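Local coordinates for ornithine carbamoyltransferase (Gloeobacter violaceus, PDB 3GD5), which probably catalyses the reversible transfer of the carbamoyl group from carbamoyl phosphate to ornithine, yielding citrulline in arginine biosynthesis, at residues Leu51-Leu56 and Gly75-Leu80; Thr96-Gly101 and Ala121-Ile126; Ala108-Ala113 and Asn130-His135; Asp134-Cys139 and Ala170-Leu175; Val163-Asn168 and Gln248-Tyr253. One frame throughout, in Å; residues are numbered along the deposited sequence.

Interaction 1 (Leu51-Leu56 and Gly75-Leu80); sequences LGLVFL and GQVIDL
Leu53 and Val77 make the main side-chain contact, on the face of the sheet that also carries Leu51 and Asp79. The two side chains slant across each other, and Leu53 CD1 meets Val77 CG1 at 3.6 Å. Val77 CG1 stands anti to its own backbone N (chi1 174°), which turns this methyl along the strand toward Leu53. Leu51 lies looser, its CB 4.5 Å from Val77 CG2. On the face of Ile78, Leu80 bends back over Gly52, with Leu80 CD2 3.4 Å from Gly52 CA. A side chain on Gly52 would collide with this methyl. Four backbone hydrogen bonds hold the strands in parallel register: Leu51 N to Gln76 O, Ile78 N to Leu51 O, Leu53 N to Ile78 O and Leu80 N to Leu53 O. The strand axes approach to 4.6 Å. The contact joins the two strands of a beta-alpha-beta unit. Its helix, 60-72, covers the face of Leu53 and Val77 through Arg63 and Met70. Strand 106-110 pairs with the far edge of strand 50-55, while Ile78 and Leu80 pack on Val68 and Val64 of a second subunit.

Interaction 2 (Thr96-Gly101 and Ala121-Ile126); sequences TARVLG and AHYAGI
Apolar contacts centre on Ala97, Tyr123, Ala124 and Ile126. Ala97 CB lies 3.7 Å from Tyr123 CB and 4.4 Å from Ala124 CB. Its small size lets the two helices come close: Ala97 CA and Ala124 CA are only 4.5 Å apart. Ile126 reaches across to the other segment, where its CD1 lies over backbone, 3.8 Å from Gly101 CA. Its CG1 takes the crowded position between backbone N and carbonyl carbon (chi1 45°), which brings CD1 to Gly101.

The contact joins helix 93-100 to the end of helix 114-124. Both belong to the carbamoyl phosphate domain, and strand 106-110 lies between them in the chain. Leu100, Ala124 and Ile126 all rest on Leu107 of that strand. Replacing Ile126 with an alanine would probably leave Gly101 without this cover and open a gap beside Leu107. Gly125 ends the second helix with a positive phi of 77°, a value that favours glycine.

No conventional hydrogen bond crosses the contact. Two CA-H...O contacts take that place. Ala124 CA points at Ala97 O over 3.6 Å, with an angle of 167° at the hydrogen. Gly101 CA approaches Ala124 O at 3.3 Å, and a CB on Gly101 would point into this oxygen.

Arg98 contributes its aliphatic part, with CG 3.6 Å from Tyr123 O. Its charged end turns to other partners: a salt bridge to Asp95, a hydrogen bond to Arg94 O, and a salt bridge to Glu287 of a second subunit.

Interaction 3 (Ala108-Ala113 and Asn130-His135); sequences AIRTFA and NALTDH
Ile109 pairs with Asn130 and Arg110 with Leu132 in parallel fashion, and the one-residue slip between these pairs is a beta bulge at Ala131, whose N gives a 2.8 Å hydrogen bond to Ile109 O from above the carbonyl plane.

Among the side chains, Arg110 and Leu132 lie alongside each other and point the same way. Arg110 CG is 3.7 Å from Leu132 CB. The arginine chain then bends, with chi3 at 59°, and brings one guanidinium face over Leu132. Leu132 CD1 sits 3.9 Å above the centre of that face, so an apolar methyl packs on the flat charged group. Ala131 CB is turned toward the first strand and rests against Ile109 O.

The contact lies at the C-terminal ends of two strands of the carbamoyl phosphate domain, where parallel alpha/beta folds commonly place their sites. Arg110 is expected to bind carbamoyl phosphate, as in related enzymes.

Thr111 and Thr133 also run side by side, with Thr111 OG1 3.6 Å from Thr133 CG2. Here Thr111 N makes a weak bond to Leu132 O, and a CA-H...O contact joins Thr133 CA to Thr111 O at 3.2 Å. The Thr111 hydroxyl donates to Ala113 O at 3.0 Å, while the Thr133 hydroxyl is hydrogen-bonded to Gln114. Farther along, Asp134 OD2 lies at the edge of the Phe112 ring, 3.9 Å from Phe112 CD1. Thr133 O continues toward the ornithine domain, where it is hydrogen-bonded to Asn168 ND2.

Interaction 4 (Asp134-Cys139 and Ala170-Leu175); sequences DHEHPC and AHSLLL
Ser172 OG sits between two partners on the facing loop. It donates to Glu136 OE2 at 2.9 Å, using the anti lone pair of that oxygen. It also accepts from His137 N at 3.0 Å, with a nearly straight N-H...O angle of 164°. The buried hydroxyl is thus used both ways. One residue before Ser172 on the helix, His171 ND1 donates to His135 O over 2.7 Å. This bond lies in the carbonyl plane and close to the plane of the imidazole. The His135 side chain goes anti to its backbone N (chi1 -167°), which swings one ring face toward His171. His171 ND1 lies 3.7 Å above that face, toward the rim, and the ring planes meet obliquely at 50°. Leu175 CD1 packs on the Glu136 carboxylate, 3.7 Å from Glu136 OE1.

These bonds join the two domains of the chain: residues 170-175 lie on helix 168-180 of the ornithine domain, and the facing loop, in the carbamoyl phosphate domain, leads into helix 138-152. His137 is the N-cap of that helix. With Pro138, Cys139 and Gln140 it forms the HPCQ sequence expected to bind carbamoyl phosphate, so Ser172 holds the backbone right at a probable site.

Farther out, Ser18 OG is hydrogen-bonded to Glu136 OE1 and Leu19 N to Glu136 OE2, which fixes the carboxylate that receives the serine. His171 NE2 is hydrogen-bonded to Asp195 N, so the imidazole is held at both nitrogens. Thr133 OG1 is also hydrogen-bonded to Glu136 N, within the same loop.

Interaction 5 (Val163-Asn168 and Gln248-Tyr253); sequences VGDGNN and QLFEQY
Phe250 meets the loop of residues 163-168 with the edge of its ring. Phe250 CE1 lies 3.4 Å from Asp165 CB and equally near Asp165 N, and Gly164 C is close to the ring plane, 3.5 Å from Phe250 CE1. The Asp165 carboxylate stands steeply to the ring, the planes 80° apart. Tyr253 CG stands anti to the carbonyl carbon (chi1 -63°), beside its backbone N, which leaves Tyr253 CD1 4.1 Å from Gly164 N. A type I turn from Phe250 to Tyr253 brings both aromatics to this loop. Gly164, the third main residue, has phi at 139°, where a side chain would jam against the preceding carbonyl.

The segment 163-168 leaves the central strand of a Rossmann-like sheet and leads into helix 168-180, the place where dinucleotide-binding Rossmann folds carry their glycine-rich loop. Asn168, at the start of the helix, is expected to bind ornithine.

Trp234 stacks on Phe250, and Phe192 meets it edge-to-face. Exchanging Phe250 for an alanine would probably leave Gly164 and Asp165 with a gap beside them and Trp234 without its stacking partner. The polar ends bond elsewhere: Tyr253 OH to Arg217 O, and Asp165 OD1 to His245 of a neighbouring subunit.

Interactions 1 and 3 lie in the same parallel sheet and touch through strands 50-55 and 106-110. The first is regular pairing at the outer, subunit-facing edge; the third is an irregular pairing at a probable substrate site. Interaction 2 packs two helices within that domain, away from the sites, and like interaction 1 touches another subunit. Interaction 4 is buried near the centre of the chain and the most polar in its side chains. It shares Asp134 and His135 with interaction 3. Interactions 2 and 5 have no hydrogen bonds across them; the first packs small residues and aliphatic chains, the second, buried in the other domain, ring edges on backbone. Asn168, ending segment 163-168, touches interactions 3 and 4, so this segment reaches the domain boundary.

Interaction 1 (Leu51-Leu56 and Gly75-Leu80)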
# COMPACT_ATOMS: atom_id res chain seq x y z
N LEU A 51 -9.94 30.84 2.87
CA LEU A 51 -9.33 30.20 4.02
C LEU A 51 -8.76 28.87 3.53
O LEU A 51 -9.44 28.10 2.86
CB LEU A 51 -10.39 29.94 5.07
CG LEU A 51 -10.06 29.51 6.50
CD1 LEU A 51 -10.98 28.36 6.82
CD2 LEU A 51 -8.61 29.13 6.70
N GLY A 52 -7.50 28.62 3.85
CA GLY A 52 -6.88 27.37 3.44
C GLY A 52 -6.84 26.45 4.64
O GLY A 52 -6.58 26.89 5.77
N LEU A 53 -7.10 25.17 4.40
CA LEU A 53 -7.09 24.17 5.45
C LEU A 53 -5.93 23.21 5.20
O LEU A 53 -5.93 22.49 4.22
CB LEU A 53 -8.39 23.36 5.43
CG LEU A 53 -9.70 24.15 5.40
CD1 LEU A 53 -10.85 23.18 5.15
CD2 LEU A 53 -9.90 24.89 6.72
N VAL A 54 -4.93 23.23 6.08
CA VAL A 54 -3.80 22.32 5.92
C VAL A 54 -3.78 21.34 7.08
O VAL A 54 -3.25 21.62 8.15
CB VAL A 54 -2.46 23.08 5.83
CG1 VAL A 54 -2.38 24.10 6.90
CG2 VAL A 54 -1.28 22.11 5.94
N PHE A 55 -4.40 20.19 6.86
CA PHE A 55 -4.48 19.16 7.88
C PHE A 55 -3.49 18.04 7.59
O PHE A 55 -3.68 17.26 6.65
CB PHE A 55 -5.89 18.58 7.94
CG PHE A 55 -6.96 19.60 8.23
CD1 PHE A 55 -6.62 20.87 8.73
CD2 PHE A 55 -8.30 19.30 8.04
CE1 PHE A 55 -7.61 21.80 9.04
CE2 PHE A 55 -9.30 20.23 8.35
CZ PHE A 55 -8.95 21.48 8.85
N LEU A 56 -2.44 17.96 8.39
CA LEU A 56 -1.44 16.92 8.23
C LEU A 56 -2.05 15.59 8.65
O LEU A 56 -1.45 14.54 8.48
CB LEU A 56 -0.20 17.22 9.06
CG LEU A 56 0.80 18.19 8.44
CD1 LEU A 56 0.15 19.55 8.22
CD2 LEU A 56 2.01 18.31 9.35
N GLY A 75 -17.13 33.69 2.67
CA GLY A 75 -15.83 33.51 2.06
C GLY A 75 -15.70 32.15 1.39
O GLY A 75 -16.65 31.35 1.40
N GLN A 76 -14.54 31.89 0.80
CA GLN A 76 -14.29 30.61 0.17
C GLN A 76 -13.31 29.80 1.01
O GLN A 76 -12.65 30.34 1.89
CB GLN A 76 -13.76 30.79 -1.26
CG GLN A 76 -14.84 30.64 -2.33
CD GLN A 76 -15.60 29.31 -2.22
OE1 GLN A 76 -15.03 28.28 -1.84
NE2 GLN A 76 -16.87 29.34 -2.56
N VAL A 77 -13.21 28.51 0.71
CA VAL A 77 -12.33 27.59 1.43
C VAL A 77 -11.60 26.65 0.48
O VAL A 77 -12.16 26.20 -0.52
CB VAL A 77 -13.17 26.72 2.41
CG1 VAL A 77 -12.30 25.68 3.06
CG2 VAL A 77 -13.84 27.61 3.46
N ILE A 78 -10.34 26.34 0.80
CA ILE A 78 -9.56 25.41 -0.01
C ILE A 78 -8.79 24.45 0.89
O ILE A 78 -8.12 24.88 1.84
CB ILE A 78 -8.55 26.12 -0.92
CG1 ILE A 78 -9.26 27.16 -1.79
CG2 ILE A 78 -7.87 25.09 -1.84
CD1 ILE A 78 -8.33 27.93 -2.70
N ASP A 79 -8.89 23.16 0.60
CA ASP A 79 -8.17 22.15 1.38
C ASP A 79 -6.82 21.98 0.69
O ASP A 79 -6.77 21.68 -0.50
CB ASP A 79 -8.93 20.82 1.36
CG ASP A 79 -8.41 19.83 2.40
OD1 ASP A 79 -7.22 19.94 2.79
OD2 ASP A 79 -9.18 18.95 2.82
N LEU A 80 -5.73 22.18 1.44
CA LEU A 80 -4.38 22.05 0.91
C LEU A 80 -3.58 20.92 1.57
O LEU A 80 -4.12 20.15 2.38
CB LEU A 80 -3.59 23.36 1.10
CG LEU A 80 -4.13 24.70 0.59
CD1 LEU A 80 -4.66 24.57 -0.83
CD2 LEU A 80 -5.21 25.18 1.52

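Interaction 2 (Thr96-Gly101 and Ala121-Ile126)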
# COMPACT_ATOMS: atom_id res chain seq x y z
N THR A 96 6.51 26.37 1.52
CA THR A 96 5.08 26.20 1.32
C THR A 96 4.26 27.28 2.03
O THR A 96 3.23 27.71 1.52
CB THR A 96 4.62 24.77 1.73
OG1 THR A 96 3.30 24.83 2.30
CG2 THR A 96 5.59 24.15 2.70
N ALA A 97 4.72 27.74 3.19
CA ALA A 97 3.99 28.78 3.92
C ALA A 97 4.03 30.10 3.16
O ALA A 97 3.01 30.79 3.01
CB ALA A 97 4.57 28.96 5.32
N ARG A 98 5.21 30.45 2.67
CA ARG A 98 5.39 31.69 1.93
C ARG A 98 4.56 31.73 0.65
O ARG A 98 4.01 32.78 0.30
CB ARG A 98 6.87 31.91 1.62
CG ARG A 98 7.61 32.54 2.80
CD ARG A 98 9.08 32.77 2.50
NE ARG A 98 9.79 31.51 2.33
CZ ARG A 98 11.12 31.40 2.29
NH1 ARG A 98 11.88 32.48 2.42
NH2 ARG A 98 11.68 30.21 2.13
N VAL A 99 4.46 30.60 -0.05
CA VAL A 99 3.67 30.55 -1.27
C VAL A 99 2.18 30.64 -0.94
O VAL A 99 1.43 31.38 -1.58
CB VAL A 99 3.96 29.24 -2.07
CG1 VAL A 99 2.95 29.07 -3.18
CG2 VAL A 99 5.36 29.29 -2.65
N LEU A 100 1.76 29.90 0.08
CA LEU A 100 0.36 29.90 0.51
C LEU A 100 -0.06 31.30 0.93
O LEU A 100 -1.20 31.74 0.69
CB LEU A 100 0.18 28.92 1.67
CG LEU A 100 -0.63 27.64 1.47
CD1 LEU A 100 -0.31 27.00 0.15
CD2 LEU A 100 -0.35 26.69 2.62
N GLY A 101 0.86 32.01 1.57
CA GLY A 101 0.57 33.36 2.01
C GLY A 101 0.29 34.29 0.84
O GLY A 101 -0.29 35.36 1.03
N ALA A 121 2.90 29.89 10.97
CA ALA A 121 2.50 31.23 11.37
C ALA A 121 3.62 32.21 11.12
O ALA A 121 3.40 33.34 10.69
CB ALA A 121 2.12 31.23 12.86
N HIS A 122 4.84 31.76 11.39
CA HIS A 122 6.02 32.59 11.23
C HIS A 122 6.27 33.02 9.78
O HIS A 122 6.55 34.20 9.52
CB HIS A 122 7.23 31.82 11.76
CG HIS A 122 8.48 32.64 11.86
ND1 HIS A 122 9.03 33.29 10.78
CD2 HIS A 122 9.28 32.90 12.91
CE1 HIS A 122 10.13 33.92 11.16
NE2 HIS A 122 10.30 33.70 12.45
N TYR A 123 6.15 32.09 8.84
CA TYR A 123 6.40 32.36 7.43
C TYR A 123 5.21 32.73 6.54
O TYR A 123 5.39 33.40 5.53
CB TYR A 123 7.12 31.15 6.81
CG TYR A 123 8.56 31.03 7.22
CD1 TYR A 123 9.51 31.90 6.71
CD2 TYR A 123 8.97 30.05 8.11
CE1 TYR A 123 10.85 31.80 7.08
CE2 TYR A 123 10.30 29.94 8.49
CZ TYR A 123 11.23 30.82 7.97
OH TYR A 123 12.56 30.72 8.33
N ALA A 124 4.02 32.28 6.90
CA ALA A 124 2.82 32.54 6.10
C ALA A 124 2.52 34.01 5.87
O ALA A 124 2.12 34.40 4.77
CB ALA A 124 1.61 31.86 6.75
N GLY A 125 2.69 34.84 6.89
CA GLY A 125 2.41 36.25 6.73
C GLY A 125 0.92 36.50 6.76
O GLY A 125 0.45 37.60 6.45
N ILE A 126 0.15 35.47 7.11
CA ILE A 126 -1.30 35.58 7.20
C ILE A 126 -1.77 34.88 8.48
O ILE A 126 -1.09 34.00 9.00
CB ILE A 126 -2.02 34.96 5.96
CG1 ILE A 126 -1.42 33.60 5.59
CG2 ILE A 126 -1.95 35.93 4.77
CD1 ILE A 126 -2.20 32.86 4.51

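Interaction 3 (Ala108-Ala113 and Asn130-His135)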
# COMPACT_ATOMS: atom_id res chain seq x y z
N ALA A 108 -6.10 27.47 8.60
CA ALA A 108 -6.58 26.72 9.75
C ALA A 108 -5.76 25.45 9.58
O ALA A 108 -5.93 24.73 8.58
CB ALA A 108 -8.06 26.42 9.60
N ILE A 109 -4.86 25.17 10.52
CA ILE A 109 -4.02 24.00 10.37
C ILE A 109 -3.92 22.98 11.49
O ILE A 109 -3.90 23.31 12.68
CB ILE A 109 -2.59 24.40 9.91
CG1 ILE A 109 -1.54 23.66 10.72
CG2 ILE A 109 -2.41 25.91 9.96
CD1 ILE A 109 -0.14 23.95 10.28
N ARG A 110 -3.84 21.72 11.07
CA ARG A 110 -3.73 20.56 11.95
C ARG A 110 -2.37 19.90 11.81
O ARG A 110 -2.08 19.29 10.78
CB ARG A 110 -4.77 19.51 11.57
CG ARG A 110 -6.02 19.50 12.40
CD ARG A 110 -6.46 18.06 12.59
NE ARG A 110 -5.40 17.29 13.24
CZ ARG A 110 -5.51 16.02 13.62
NH1 ARG A 110 -6.64 15.35 13.40
NH2 ARG A 110 -4.50 15.43 14.24
N THR A 111 -1.53 20.02 12.83
CA THR A 111 -0.22 19.36 12.81
C THR A 111 -0.13 18.54 14.08
O THR A 111 -1.08 18.51 14.86
CB THR A 111 0.97 20.36 12.81
OG1 THR A 111 0.89 21.19 13.97
CG2 THR A 111 0.96 21.20 11.56
N PHE A 112 1.00 17.88 14.27
CA PHE A 112 1.20 17.08 15.47
C PHE A 112 1.99 17.91 16.47
O PHE A 112 1.63 18.01 17.64
CB PHE A 112 1.96 15.80 15.11
CG PHE A 112 1.24 14.93 14.11
CD1 PHE A 112 0.03 14.32 14.44
CD2 PHE A 112 1.74 14.77 12.82
CE1 PHE A 112 -0.67 13.57 13.51
CE2 PHE A 112 1.05 14.02 11.88
CZ PHE A 112 -0.17 13.41 12.22
N ALA A 113 3.07 18.51 16.00
CA ALA A 113 3.89 19.33 16.88
C ALA A 113 3.48 20.80 16.85
O ALA A 113 3.29 21.38 15.78
CB ALA A 113 5.36 19.18 16.50
N ASN A 130 -4.94 27.35 15.00
CA ASN A 130 -4.64 25.98 15.39
C ASN A 130 -5.93 25.17 15.29
O ASN A 130 -6.83 25.34 16.10
CB ASN A 130 -4.11 25.95 16.83
CG ASN A 130 -3.92 24.54 17.35
OD1 ASN A 130 -4.31 23.57 16.70
ND2 ASN A 130 -3.33 24.41 18.53
N ALA A 131 -6.00 24.30 14.28
CA ALA A 131 -7.16 23.45 14.08
C ALA A 131 -7.08 22.28 15.04
O ALA A 131 -8.10 21.70 15.42
CB ALA A 131 -7.19 22.95 12.64
N LEU A 132 -5.86 21.94 15.43
CA LEU A 132 -5.60 20.87 16.37
C LEU A 132 -4.13 20.45 16.32
O LEU A 132 -3.56 20.31 15.23
CB LEU A 132 -6.47 19.64 16.06
CG LEU A 132 -6.83 18.69 17.21
CD1 LEU A 132 -7.63 17.51 16.68
CD2 LEU A 132 -5.57 18.21 17.89
N THR A 133 -3.51 20.29 17.48
CA THR A 133 -2.12 19.82 17.55
C THR A 133 -2.05 18.82 18.70
O THR A 133 -3.02 18.64 19.44
CB THR A 133 -1.08 20.96 17.82
OG1 THR A 133 -1.28 21.50 19.13
CG2 THR A 133 -1.18 22.06 16.77
N ASP A 134 -0.92 18.17 18.85
CA ASP A 134 -0.76 17.21 19.94
C ASP A 134 -0.81 17.94 21.28
O ASP A 134 -1.15 17.35 22.30
CB ASP A 134 0.57 16.47 19.81
CG ASP A 134 0.55 15.41 18.70
OD1 ASP A 134 1.64 14.97 18.29
OD2 ASP A 134 -0.56 15.01 18.26
N HIS A 135 -0.49 19.24 21.27
CA HIS A 135 -0.45 20.05 22.48
C HIS A 135 -1.75 20.74 22.91
O HIS A 135 -2.05 20.80 24.10
CB HIS A 135 0.64 21.11 22.35
CG HIS A 135 0.97 21.79 23.64
ND1 HIS A 135 1.54 21.12 24.70
CD2 HIS A 135 0.78 23.06 24.05
CE1 HIS A 135 1.69 21.95 25.72
NE2 HIS A 135 1.24 23.14 25.35

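Interaction 4 (Asp134-Cys139 and Ala170-Leu175)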
# COMPACT_ATOMS: atom_id res chain seq x y z
N ASP A 134 -0.92 18.17 18.85
CA ASP A 134 -0.76 17.21 19.94
C ASP A 134 -0.81 17.94 21.28
O ASP A 134 -1.15 17.35 22.30
CB ASP A 134 0.57 16.47 19.81
CG ASP A 134 0.55 15.41 18.70
OD1 ASP A 134 1.64 14.97 18.29
OD2 ASP A 134 -0.56 15.01 18.26
N HIS A 135 -0.49 19.24 21.27
CA HIS A 135 -0.45 20.05 22.48
C HIS A 135 -1.75 20.74 22.91
O HIS A 135 -2.05 20.80 24.10
CB HIS A 135 0.64 21.11 22.35
CG HIS A 135 0.97 21.79 23.64
ND1 HIS A 135 1.54 21.12 24.70
CD2 HIS A 135 0.78 23.06 24.05
CE1 HIS A 135 1.69 21.95 25.72
NE2 HIS A 135 1.24 23.14 25.35
N GLU A 136 -2.51 21.28 21.95
CA GLU A 136 -3.75 21.99 22.28
C GLU A 136 -4.85 21.89 21.24
O GLU A 136 -4.65 21.40 20.13
CB GLU A 136 -3.45 23.48 22.52
CG GLU A 136 -3.47 23.92 23.97
CD GLU A 136 -3.39 25.42 24.14
OE1 GLU A 136 -2.27 25.95 24.29
OE2 GLU A 136 -4.45 26.08 24.10
N HIS A 137 -6.03 22.38 21.60
CA HIS A 137 -7.20 22.38 20.72
C HIS A 137 -8.07 23.56 21.17
O HIS A 137 -9.15 23.38 21.72
CB HIS A 137 -7.96 21.06 20.86
CG HIS A 137 -8.95 20.82 19.76
ND1 HIS A 137 -9.66 19.64 19.63
CD2 HIS A 137 -9.33 21.59 18.72
CE1 HIS A 137 -10.43 19.70 18.56
NE2 HIS A 137 -10.26 20.88 17.99
N PRO A 138 -7.58 24.78 20.94
CA PRO A 138 -8.24 26.05 21.29
C PRO A 138 -9.68 26.21 20.83
O PRO A 138 -10.56 26.54 21.63
CB PRO A 138 -7.34 27.09 20.64
CG PRO A 138 -6.00 26.45 20.68
CD PRO A 138 -6.30 25.04 20.26
N CYS A 139 -9.92 25.97 19.54
CA CYS A 139 -11.25 26.12 18.99
C CYS A 139 -12.27 25.22 19.64
O CYS A 139 -13.41 25.63 19.82
CB CYS A 139 -11.22 25.90 17.47
SG CYS A 139 -10.34 27.23 16.57
N ALA A 170 -7.58 18.87 27.32
CA ALA A 170 -7.45 19.08 28.75
C ALA A 170 -6.64 20.36 28.92
O ALA A 170 -7.01 21.24 29.69
CB ALA A 170 -6.73 17.90 29.40
N HIS A 171 -5.53 20.45 28.17
CA HIS A 171 -4.65 21.62 28.20
C HIS A 171 -5.40 22.90 27.90
O HIS A 171 -5.24 23.91 28.60
CB HIS A 171 -3.53 21.47 27.17
CG HIS A 171 -2.46 20.50 27.56
ND1 HIS A 171 -1.51 20.06 26.67
CD2 HIS A 171 -2.19 19.89 28.74
CE1 HIS A 171 -0.70 19.21 27.28
NE2 HIS A 171 -1.09 19.10 28.54
N SER A 172 -6.20 22.88 26.84
CA SER A 172 -6.95 24.05 26.46
C SER A 172 -8.08 24.34 27.45
O SER A 172 -8.47 25.49 27.63
CB SER A 172 -7.52 23.89 25.04
OG SER A 172 -6.48 23.97 24.08
N LEU A 173 -8.62 23.29 28.08
CA LEU A 173 -9.69 23.49 29.06
C LEU A 173 -9.10 24.16 30.29
O LEU A 173 -9.75 25.01 30.91
CB LEU A 173 -10.32 22.14 29.44
CG LEU A 173 -11.35 21.56 28.46
CD1 LEU A 173 -11.70 20.13 28.86
CD2 LEU A 173 -12.59 22.42 28.45
N LEU A 174 -7.88 23.78 30.64
CA LEU A 174 -7.19 24.36 31.79
C LEU A 174 -7.01 25.86 31.59
O LEU A 174 -7.39 26.66 32.46
CB LEU A 174 -5.82 23.69 31.98
CG LEU A 174 -5.86 22.25 32.53
CD1 LEU A 174 -4.46 21.66 32.62
CD2 LEU A 174 -6.53 22.26 33.90
N LEU A 175 -6.46 26.25 30.45
CA LEU A 175 -6.24 27.67 30.16
C LEU A 175 -7.56 28.40 30.00
O LEU A 175 -7.71 29.54 30.47
CB LEU A 175 -5.44 27.83 28.88
CG LEU A 175 -4.02 27.26 28.85
CD1 LEU A 175 -3.49 27.38 27.43
CD2 LEU A 175 -3.12 28.00 29.86

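Interaction 5 (Val163-Asn168 and Gln248-Tyr253)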
# COMPACT_ATOMS: atom_id res chain seq x y z
N VAL A 163 -12.14 14.09 33.12
CA VAL A 163 -11.63 12.77 33.49
C VAL A 163 -11.17 12.04 32.24
O VAL A 163 -11.88 12.00 31.24
CB VAL A 163 -12.71 11.93 34.22
CG1 VAL A 163 -13.24 12.69 35.43
CG2 VAL A 163 -13.85 11.57 33.27
N GLY A 164 -9.98 11.46 32.33
CA GLY A 164 -9.43 10.73 31.21
C GLY A 164 -7.95 11.01 31.05
O GLY A 164 -7.20 11.06 32.03
N ASP A 165 -7.52 11.22 29.81
CA ASP A 165 -6.12 11.49 29.50
C ASP A 165 -5.83 12.98 29.42
O ASP A 165 -6.55 13.73 28.75
CB ASP A 165 -5.75 10.79 28.19
CG ASP A 165 -4.40 11.21 27.65
OD1 ASP A 165 -3.48 11.49 28.45
OD2 ASP A 165 -4.25 11.24 26.42
N GLY A 166 -4.79 13.43 30.11
CA GLY A 166 -4.41 14.83 30.08
C GLY A 166 -3.81 15.14 28.73
O GLY A 166 -2.58 15.10 28.55
N ASN A 167 -4.67 15.44 27.77
CA ASN A 167 -4.26 15.70 26.40
C ASN A 167 -4.42 17.15 25.95
O ASN A 167 -4.55 18.06 26.76
CB ASN A 167 -5.08 14.82 25.46
CG ASN A 167 -6.58 14.98 25.69
OD1 ASN A 167 -7.03 15.95 26.31
ND2 ASN A 167 -7.36 14.04 25.18
N ASN A 168 -4.44 17.34 24.63
CA ASN A 168 -4.58 18.66 24.05
C ASN A 168 -5.82 19.42 24.52
O ASN A 168 -5.73 20.60 24.80
CB ASN A 168 -4.55 18.60 22.51
CG ASN A 168 -5.32 17.41 21.93
OD1 ASN A 168 -6.27 16.90 22.54
ND2 ASN A 168 -4.91 16.98 20.74
N GLN A 248 -7.06 -1.44 32.02
CA GLN A 248 -6.72 -1.46 33.45
C GLN A 248 -5.83 -0.27 33.77
O GLN A 248 -4.71 -0.43 34.23
CB GLN A 248 -5.97 -2.75 33.80
CG GLN A 248 -6.78 -4.03 33.64
CD GLN A 248 -7.85 -4.19 34.71
OE1 GLN A 248 -7.54 -4.26 35.90
NE2 GLN A 248 -9.11 -4.24 34.29
N LEU A 249 -6.34 0.94 33.53
CA LEU A 249 -5.58 2.15 33.78
C LEU A 249 -6.46 3.38 33.55
O LEU A 249 -6.40 4.35 34.31
CB LEU A 249 -4.37 2.21 32.84
CG LEU A 249 -3.40 3.38 32.94
CD1 LEU A 249 -2.95 3.58 34.38
CD2 LEU A 249 -2.21 3.11 32.04
N PHE A 250 -7.27 3.31 32.50
CA PHE A 250 -8.19 4.39 32.15
C PHE A 250 -9.61 3.99 32.54
O PHE A 250 -10.50 4.83 32.64
CB PHE A 250 -8.13 4.64 30.64
CG PHE A 250 -7.12 5.67 30.24
CD1 PHE A 250 -7.37 7.02 30.43
CD2 PHE A 250 -5.91 5.28 29.67
CE1 PHE A 250 -6.44 7.98 30.05
CE2 PHE A 250 -4.97 6.24 29.28
CZ PHE A 250 -5.24 7.59 29.47
N GLU A 251 -9.79 2.69 32.75
CA GLU A 251 -11.07 2.10 33.11
C GLU A 251 -11.92 2.89 34.12
O GLU A 251 -13.10 3.14 33.88
CB GLU A 251 -10.82 0.69 33.65
CG GLU A 251 -12.02 -0.24 33.60
CD GLU A 251 -11.67 -1.63 34.08
OE1 GLU A 251 -12.54 -2.53 34.00
OE2 GLU A 251 -10.52 -1.83 34.54
N GLN A 252 -11.31 3.27 35.24
CA GLN A 252 -12.01 4.00 36.30
C GLN A 252 -12.34 5.45 35.94
O GLN A 252 -13.06 6.13 36.67
CB GLN A 252 -11.17 3.99 37.58
CG GLN A 252 -10.40 2.70 37.83
CD GLN A 252 -9.03 2.68 37.17
OE1 GLN A 252 -8.88 2.99 35.98
NE2 GLN A 252 -8.01 2.32 37.94
N TYR A 253 -11.82 5.91 34.81
CA TYR A 253 -12.03 7.28 34.35
C TYR A 253 -13.13 7.36 33.31
O TYR A 253 -12.98 7.99 32.26
CB TYR A 253 -10.72 7.82 33.80
CG TYR A 253 -9.64 7.89 34.85
CD1 TYR A 253 -9.45 9.04 35.61
CD2 TYR A 253 -8.84 6.78 35.11
CE1 TYR A 253 -8.50 9.10 36.61
CE2 TYR A 253 -7.88 6.82 36.12
CZ TYR A 253 -7.71 7.98 36.86
OH TYR A 253 -6.79 8.03 37.88